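Side-chain contacts in sulfate adenylyltransferase (PDB 4DNX), which catalyses the reaction of sulfate with ATP to form adenosine 5'-phosphosulfate and diphosphate, an early step of sulfur metabolism: residues 128-131 with 132-136; 247-250 with 251-255. All blocks are in the same frame, centred on the assembly; numbering follows the deposited sequence.

Both contacts are local, each made within one helix, the second including the residue that leaves it, and they sit in different parts of the chain. Contact 1 (128-136) lies on helix 125-136 within the PUA-like domain, and contact 2 (247-255) comes later, at the end of helix 240-254 in the ATP-sulfurylase region. That second helix joins strands 223-230 and 260-266 of a five-stranded parallel sheet. The centres of the contacts are 42 Å apart, their nearest atoms about 25 Å, on opposite sides of the chain's centre. No other chain of the assembly touches contact 1, whereas Arg248 and Glu252 of contact 2 meet the second subunit.

Contact 1 (128-131 with 132-136); sequences MALM and TEQVY
Thr132 folds its hydroxyl back onto the carbonyl of Met128, one turn earlier in helix 125-136 of the PUA-like domain, a familiar way for threonine to satisfy itself inside an alpha-helix. Among the hydrogen bonds, the backbone i to i+4 ladder runs from Thr132 N to Met128 O through to Val135 N to Met131 O (2.9 Å). Met128 O is gripped twice, by Thr132 N at 2.8 Å and by Thr132 OG1, also at 2.8 Å. With OG1 placed beside its own backbone N (chi1 -66°), the hydroxyl approaches from above the carbonyl plane, 45° out of it. The same OG1 is hydrogen-bonded to Asn150 ND2, so this buried polar atom is well satisfied and ties the helix to the residue that follows helix 144-149.

The apolar contacts divide between two faces. Met131, long and flexible, packs on Ala64, Leu65 and Ala68 of helix 61-70. On the more exposed face Leu130 and Gln134 run side by side, Leu130 CD1 lying 4.1 Å from Gln134 CG; the aliphatic stem of Gln134 runs alongside the leucine, while its amide reaches Glu133. The compact, branched Val135 stands its CG1 over the Tyr136 ring, 3.7 Å above the plane. Its other methyl, Val135 CG2, lies against a carbonyl oxygen of the preceding turn, 3.3 Å from Met131 O.

One side-chain bond joins neighbours: Gln134 NE2 lies 2.7 Å from Glu133 OE2, nearly straight at 169°, meeting the carboxylate oxygen on its syn lone pair.

Contact 2 (247-250 with 251-255); sequences IRTM and AELYF
Met250 sends CG anti to its backbone N (chi1 167°) and then bends at chi3 (77°), which brings its thioether beside Phe255 in a Met-aromatic contact at the C-terminal end of helix 240-254, the helix of a beta-alpha-beta unit. Met250 SD is 5.4 Å from the centroid of the Phe255 ring and 78° off the ring normal, so the sulfur meets the edge; the methyl Met250 CE comes to 3.9 Å from Phe255 CE1. The unbranched, flexible thioether of methionine can lie at the ring edge where Phe255 leaves helical geometry. The ring packs on Val260 and Met216, and Lys213 makes a cation-pi contact with it.

On another face Thr249 and Leu253 point the same way, with Thr249 CG2 3.7 Å from Leu253 CD1. Both meet helix 381-393, while Thr249 OG1 bonds back to Ala245 O.

Glu252 is bent at chi2, away from the usual staggered torsions, and its carboxylate is modelled folding back over the carbonyl of Arg248, whose O accepts from Glu252 N (3.0 Å). Glu252 OE2 lies just 2.8 Å from Arg248 O; both are acceptors, so the approach is strained and the modelled carboxylate position doubtful. Arg248 extends its guanidinium away to a salt bridge with Glu182 of the second subunit, leaving Arg248 NH1 6.0 Å from Glu252 OE2. An alanine here would take away the stem and carboxylate, and is likely to leave Gln188 of the second subunit with less to pack on.

Tyr254 hydrogen-bonds through OH to Glu382, and Tyr254 N bonds to Met250 O at 3.0 Å; the next backbone bond, from Phe255 N to Ala251 O, is weak at 3.4 Å.

Contact 1 (128-131 with 132-136)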
ATOM      1  N   MET A 128      30.158 -21.656  -9.780  1.00 22.62           N
ATOM      2  CA  MET A 128      28.853 -21.973  -9.170  1.00 23.23           C
ATOM      3  C   MET A 128      29.032 -22.679  -7.848  1.00 22.63           C
ATOM      4  O   MET A 128      28.367 -22.296  -6.870  1.00 21.04           O
ATOM      5  CB  MET A 128      27.943 -22.824 -10.067  1.00 23.88           C
ATOM      6  CG  MET A 128      27.271 -22.045 -11.174  1.00 25.15           C
ATOM      7  SD  MET A 128      26.146 -20.702 -10.668  1.00 25.11           S
ATOM      8  CE  MET A 128      24.720 -21.560 -10.027  1.00 23.95           C
ATOM      9  N   ALA A 129      29.913 -23.668  -7.823  1.00 24.34           N
ATOM     10  CA  ALA A 129      30.199 -24.442  -6.591  1.00 25.15           C
ATOM     11  C   ALA A 129      30.748 -23.536  -5.495  1.00 25.79           C
ATOM     12  O   ALA A 129      30.393 -23.715  -4.316  1.00 25.83           O
ATOM     13  CB  ALA A 129      31.159 -25.612  -6.859  1.00 27.23           C
ATOM     14  N   LEU A 130      31.629 -22.601  -5.871  1.00 25.12           N
ATOM     15  CA  LEU A 130      32.224 -21.688  -4.891  1.00 26.04           C
ATOM     16  C   LEU A 130      31.114 -20.817  -4.284  1.00 23.72           C
ATOM     17  O   LEU A 130      30.989 -20.703  -3.050  1.00 23.60           O
ATOM     18  CB  LEU A 130      33.315 -20.814  -5.531  1.00 27.75           C
ATOM     19  CG  LEU A 130      34.033 -19.765  -4.663  1.00 29.72           C
ATOM     20  CD1 LEU A 130      34.577 -20.379  -3.396  1.00 30.36           C
ATOM     21  CD2 LEU A 130      35.173 -19.118  -5.456  1.00 30.59           C
ATOM     22  N   MET A 131      30.267 -20.243  -5.142  1.00 20.82           N
ATOM     23  CA  MET A 131      29.185 -19.352  -4.648  1.00 19.63           C
ATOM     24  C   MET A 131      28.163 -20.153  -3.803  1.00 19.74           C
ATOM     25  O   MET A 131      27.723 -19.673  -2.769  1.00 19.22           O
ATOM     26  CB  MET A 131      28.471 -18.613  -5.809  1.00 19.86           C
ATOM     27  CG  MET A 131      29.341 -17.523  -6.484  1.00 20.40           C
ATOM     28  SD  MET A 131      28.504 -16.483  -7.637  1.00 21.39           S
ATOM     29  CE  MET A 131      28.309 -17.610  -9.052  1.00 21.09           C
ATOM     30  N   THR A 132      27.823 -21.374  -4.245  1.00 19.47           N
ATOM     31  CA  THR A 132      26.878 -22.247  -3.542  1.00 19.25           C
ATOM     32  C   THR A 132      27.370 -22.596  -2.125  1.00 20.08           C
ATOM     33  O   THR A 132      26.633 -22.367  -1.154  1.00 19.50           O
ATOM     34  CB  THR A 132      26.670 -23.567  -4.339  1.00 20.44           C
ATOM     35  OG1 THR A 132      26.022 -23.240  -5.569  1.00 19.48           O
ATOM     36  CG2 THR A 132      25.802 -24.532  -3.577  1.00 20.33           C
ATOM     37  N   GLU A 133      28.593 -23.096  -2.018  1.00 22.03           N
ATOM     38  CA  GLU A 133      29.153 -23.471  -0.720  1.00 23.75           C
ATOM     39  C   GLU A 133      29.247 -22.253   0.234  1.00 23.21           C
ATOM     40  O   GLU A 133      28.948 -22.367   1.428  1.00 23.86           O
ATOM     41  CB  GLU A 133      30.514 -24.150  -0.891  1.00 28.89           C
ATOM     42  CG  GLU A 133      31.019 -24.714   0.416  1.00 36.48           C
ATOM     43  CD  GLU A 133      31.706 -23.646   1.256  1.00 42.14           C
ATOM     44  OE1 GLU A 133      31.626 -23.701   2.516  1.00 47.84           O
ATOM     45  OE2 GLU A 133      32.318 -22.739   0.642  1.00 45.88           O
ATOM     46  N   GLN A 134      29.630 -21.100  -0.294  1.00 22.13           N
ATOM     47  CA  GLN A 134      29.779 -19.887   0.535  1.00 22.35           C
ATOM     48  C   GLN A 134      28.436 -19.297   1.011  1.00 21.81           C
ATOM     49  O   GLN A 134      28.291 -18.896   2.189  1.00 21.18           O
ATOM     50  CB  GLN A 134      30.609 -18.826  -0.210  1.00 23.50           C
ATOM     51  CG  GLN A 134      32.069 -19.226  -0.399  1.00 28.26           C
ATOM     52  CD  GLN A 134      32.839 -19.142   0.900  1.00 31.43           C
ATOM     53  OE1 GLN A 134      33.148 -18.055   1.379  1.00 33.96           O
ATOM     54  NE2 GLN A 134      33.122 -20.276   1.489  1.00 33.75           N
ATOM     55  N   VAL A 135      27.450 -19.248   0.120  1.00 19.70           N
ATOM     56  CA  VAL A 135      26.139 -18.651   0.482  1.00 18.84           C
ATOM     57  C   VAL A 135      25.307 -19.581   1.373  1.00 18.57           C
ATOM     58  O   VAL A 135      24.736 -19.143   2.389  1.00 18.59           O
ATOM     59  CB  VAL A 135      25.338 -18.254  -0.753  1.00 18.23           C
ATOM     60  CG1 VAL A 135      23.913 -17.818  -0.368  1.00 18.23           C
ATOM     61  CG2 VAL A 135      26.035 -17.093  -1.493  1.00 18.78           C
ATOM     62  N   TYR A 136      25.238 -20.854   0.995  1.00 18.44           N
ATOM     63  CA  TYR A 136      24.330 -21.817   1.647  1.00 18.74           C
ATOM     64  C   TYR A 136      24.990 -22.681   2.722  1.00 19.90           C
ATOM     65  O   TYR A 136      24.298 -23.407   3.446  1.00 19.80           O
ATOM     66  CB  TYR A 136      23.628 -22.693   0.578  1.00 18.98           C
ATOM     67  CG  TYR A 136      22.831 -21.854  -0.409  1.00 17.22           C
ATOM     68  CD1 TYR A 136      21.530 -21.415  -0.124  1.00 15.92           C
ATOM     69  CD2 TYR A 136      23.403 -21.467  -1.621  1.00 17.08           C
ATOM     70  CE1 TYR A 136      20.803 -20.602  -1.033  1.00 15.12           C
ATOM     71  CE2 TYR A 136      22.678 -20.673  -2.547  1.00 15.90           C
ATOM     72  CZ  TYR A 136      21.395 -20.257  -2.261  1.00 15.02           C
ATOM     73  OH  TYR A 136      20.696 -19.466  -3.156  1.00 14.86           O
TER

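Contact 2 (247-250 with 251-255)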
ATOM      1  N   ILE A 247      -3.568 -11.563  13.021  1.00 13.51           N
ATOM      2  CA  ILE A 247      -2.464 -10.681  13.429  1.00 13.97           C
ATOM      3  C   ILE A 247      -3.025  -9.319  13.818  1.00 14.05           C
ATOM      4  O   ILE A 247      -2.608  -8.730  14.842  1.00 13.46           O
ATOM      5  CB  ILE A 247      -1.357 -10.571  12.331  1.00 14.95           C
ATOM      6  CG1 ILE A 247      -0.615 -11.926  12.281  1.00 16.06           C
ATOM      7  CG2 ILE A 247      -0.308  -9.429  12.661  1.00 17.23           C
ATOM      8  CD1 ILE A 247       0.388 -12.044  11.216  1.00 21.32           C
ATOM      9  N   ARG A 248      -3.981  -8.827  13.019  1.00 14.11           N
ATOM     10  CA  ARG A 248      -4.551  -7.483  13.285  1.00 15.42           C
ATOM     11  C   ARG A 248      -5.375  -7.483  14.550  1.00 15.99           C
ATOM     12  O   ARG A 248      -5.379  -6.488  15.296  1.00 16.37           O
ATOM     13  CB  ARG A 248      -5.397  -6.990  12.127  1.00 16.96           C
ATOM     14  CG  ARG A 248      -4.539  -6.592  10.937  1.00 18.76           C
ATOM     15  CD  ARG A 248      -5.473  -6.059   9.861  1.00 23.47           C
ATOM     16  NE  ARG A 248      -4.870  -5.996   8.519  1.00 22.63           N
ATOM     17  CZ  ARG A 248      -4.002  -5.067   8.114  1.00 28.31           C
ATOM     18  NH1 ARG A 248      -3.563  -4.124   8.948  1.00 27.74           N
ATOM     19  NH2 ARG A 248      -3.568  -5.080   6.855  1.00 28.62           N
ATOM     20  N   THR A 249      -6.061  -8.600  14.814  1.00 14.64           N
ATOM     21  CA  THR A 249      -6.857  -8.694  16.052  1.00 17.00           C
ATOM     22  C   THR A 249      -5.954  -8.712  17.293  1.00 16.56           C
ATOM     23  O   THR A 249      -6.289  -8.098  18.316  1.00 16.97           O
ATOM     24  CB  THR A 249      -7.787  -9.928  16.022  1.00 18.17           C
ATOM     25  OG1 THR A 249      -8.675  -9.801  14.916  1.00 20.98           O
ATOM     26  CG2 THR A 249      -8.643 -10.018  17.302  1.00 19.50           C
ATOM     27  N   MET A 250      -4.853  -9.449  17.220  1.00 15.40           N
ATOM     28  CA  MET A 250      -3.860  -9.460  18.298  1.00 16.04           C
ATOM     29  C   MET A 250      -3.350  -8.031  18.534  1.00 16.31           C
ATOM     30  O   MET A 250      -3.318  -7.538  19.673  1.00 15.83           O
ATOM     31  CB  MET A 250      -2.710 -10.410  17.957  1.00 15.83           C
ATOM     32  CG  MET A 250      -1.508 -10.219  18.878  1.00 17.14           C
ATOM     33  SD  MET A 250       0.022 -10.874  18.205  1.00 18.02           S
ATOM     34  CE  MET A 250       0.342  -9.532  17.022  1.00 18.16           C
ATOM     35  N   ALA A 251      -2.993  -7.357  17.457  1.00 15.47           N
ATOM     36  CA  ALA A 251      -2.433  -5.996  17.557  1.00 17.14           C
ATOM     37  C   ALA A 251      -3.394  -5.021  18.239  1.00 19.18           C
ATOM     38  O   ALA A 251      -3.017  -4.242  19.145  1.00 23.02           O
ATOM     39  CB  ALA A 251      -2.041  -5.513  16.135  1.00 15.96           C
ATOM     40  N   GLU A 252      -4.647  -5.061  17.812  1.00 19.17           N
ATOM     41  CA  GLU A 252      -5.676  -4.126  18.300  1.00 21.84           C
ATOM     42  C   GLU A 252      -6.054  -4.335  19.742  1.00 23.17           C
ATOM     43  O   GLU A 252      -6.266  -3.356  20.474  1.00 24.31           O
ATOM     44  CB  GLU A 252      -6.915  -4.215  17.416  1.00 26.67           C
ATOM     45  CG  GLU A 252      -6.879  -3.167  16.309  1.00 40.05           C
ATOM     46  CD  GLU A 252      -6.331  -3.695  14.993  1.00 49.99           C
ATOM     47  OE1 GLU A 252      -7.180  -4.065  14.148  1.00 57.84           O
ATOM     48  OE2 GLU A 252      -5.081  -3.729  14.790  1.00 51.26           O
ATOM     49  N   LEU A 253      -6.153  -5.598  20.160  1.00 20.96           N
ATOM     50  CA  LEU A 253      -6.719  -5.908  21.469  1.00 20.44           C
ATOM     51  C   LEU A 253      -5.664  -6.071  22.585  1.00 21.94           C
ATOM     52  O   LEU A 253      -5.973  -5.864  23.769  1.00 23.55           O
ATOM     53  CB  LEU A 253      -7.605  -7.167  21.403  1.00 20.33           C
ATOM     54  CG  LEU A 253      -8.834  -7.130  20.473  1.00 20.71           C
ATOM     55  CD1 LEU A 253      -9.592  -8.448  20.531  1.00 20.71           C
ATOM     56  CD2 LEU A 253      -9.797  -5.950  20.809  1.00 21.29           C
ATOM     57  N   TYR A 254      -4.432  -6.428  22.226  1.00 19.59           N
ATOM     58  CA  TYR A 254      -3.441  -6.829  23.231  1.00 19.31           C
ATOM     59  C   TYR A 254      -2.168  -5.957  23.248  1.00 18.36           C
ATOM     60  O   TYR A 254      -1.283  -6.139  24.101  1.00 19.66           O
ATOM     61  CB  TYR A 254      -3.132  -8.327  23.106  1.00 18.91           C
ATOM     62  CG  TYR A 254      -4.341  -9.205  23.441  1.00 19.45           C
ATOM     63  CD1 TYR A 254      -4.659  -9.499  24.777  1.00 23.04           C
ATOM     64  CD2 TYR A 254      -5.196  -9.657  22.453  1.00 19.85           C
ATOM     65  CE1 TYR A 254      -5.759 -10.292  25.100  1.00 23.02           C
ATOM     66  CE2 TYR A 254      -6.306 -10.431  22.745  1.00 20.17           C
ATOM     67  CZ  TYR A 254      -6.586 -10.745  24.072  1.00 21.90           C
ATOM     68  OH  TYR A 254      -7.677 -11.519  24.394  1.00 22.27           O
ATOM     69  N   PHE A 255      -2.054  -5.025  22.304  1.00 16.27           N
ATOM     70  CA  PHE A 255      -0.943  -4.076  22.366  1.00 15.89           C
ATOM     71  C   PHE A 255      -1.450  -2.673  22.699  1.00 15.72           C
ATOM     72  O   PHE A 255      -2.596  -2.364  22.395  1.00 16.05           O
ATOM     73  CB  PHE A 255      -0.226  -4.032  21.020  1.00 15.17           C
ATOM     74  CG  PHE A 255       0.730  -5.191  20.796  1.00 15.34           C
ATOM     75  CD1 PHE A 255       0.241  -6.483  20.462  1.00 15.43           C
ATOM     76  CD2 PHE A 255       2.119  -4.990  20.867  1.00 14.29           C
ATOM     77  CE1 PHE A 255       1.152  -7.551  20.232  1.00 16.30           C
ATOM     78  CE2 PHE A 255       3.042  -6.054  20.617  1.00 16.23           C
ATOM     79  CZ  PHE A 255       2.545  -7.337  20.301  1.00 15.30           C
TER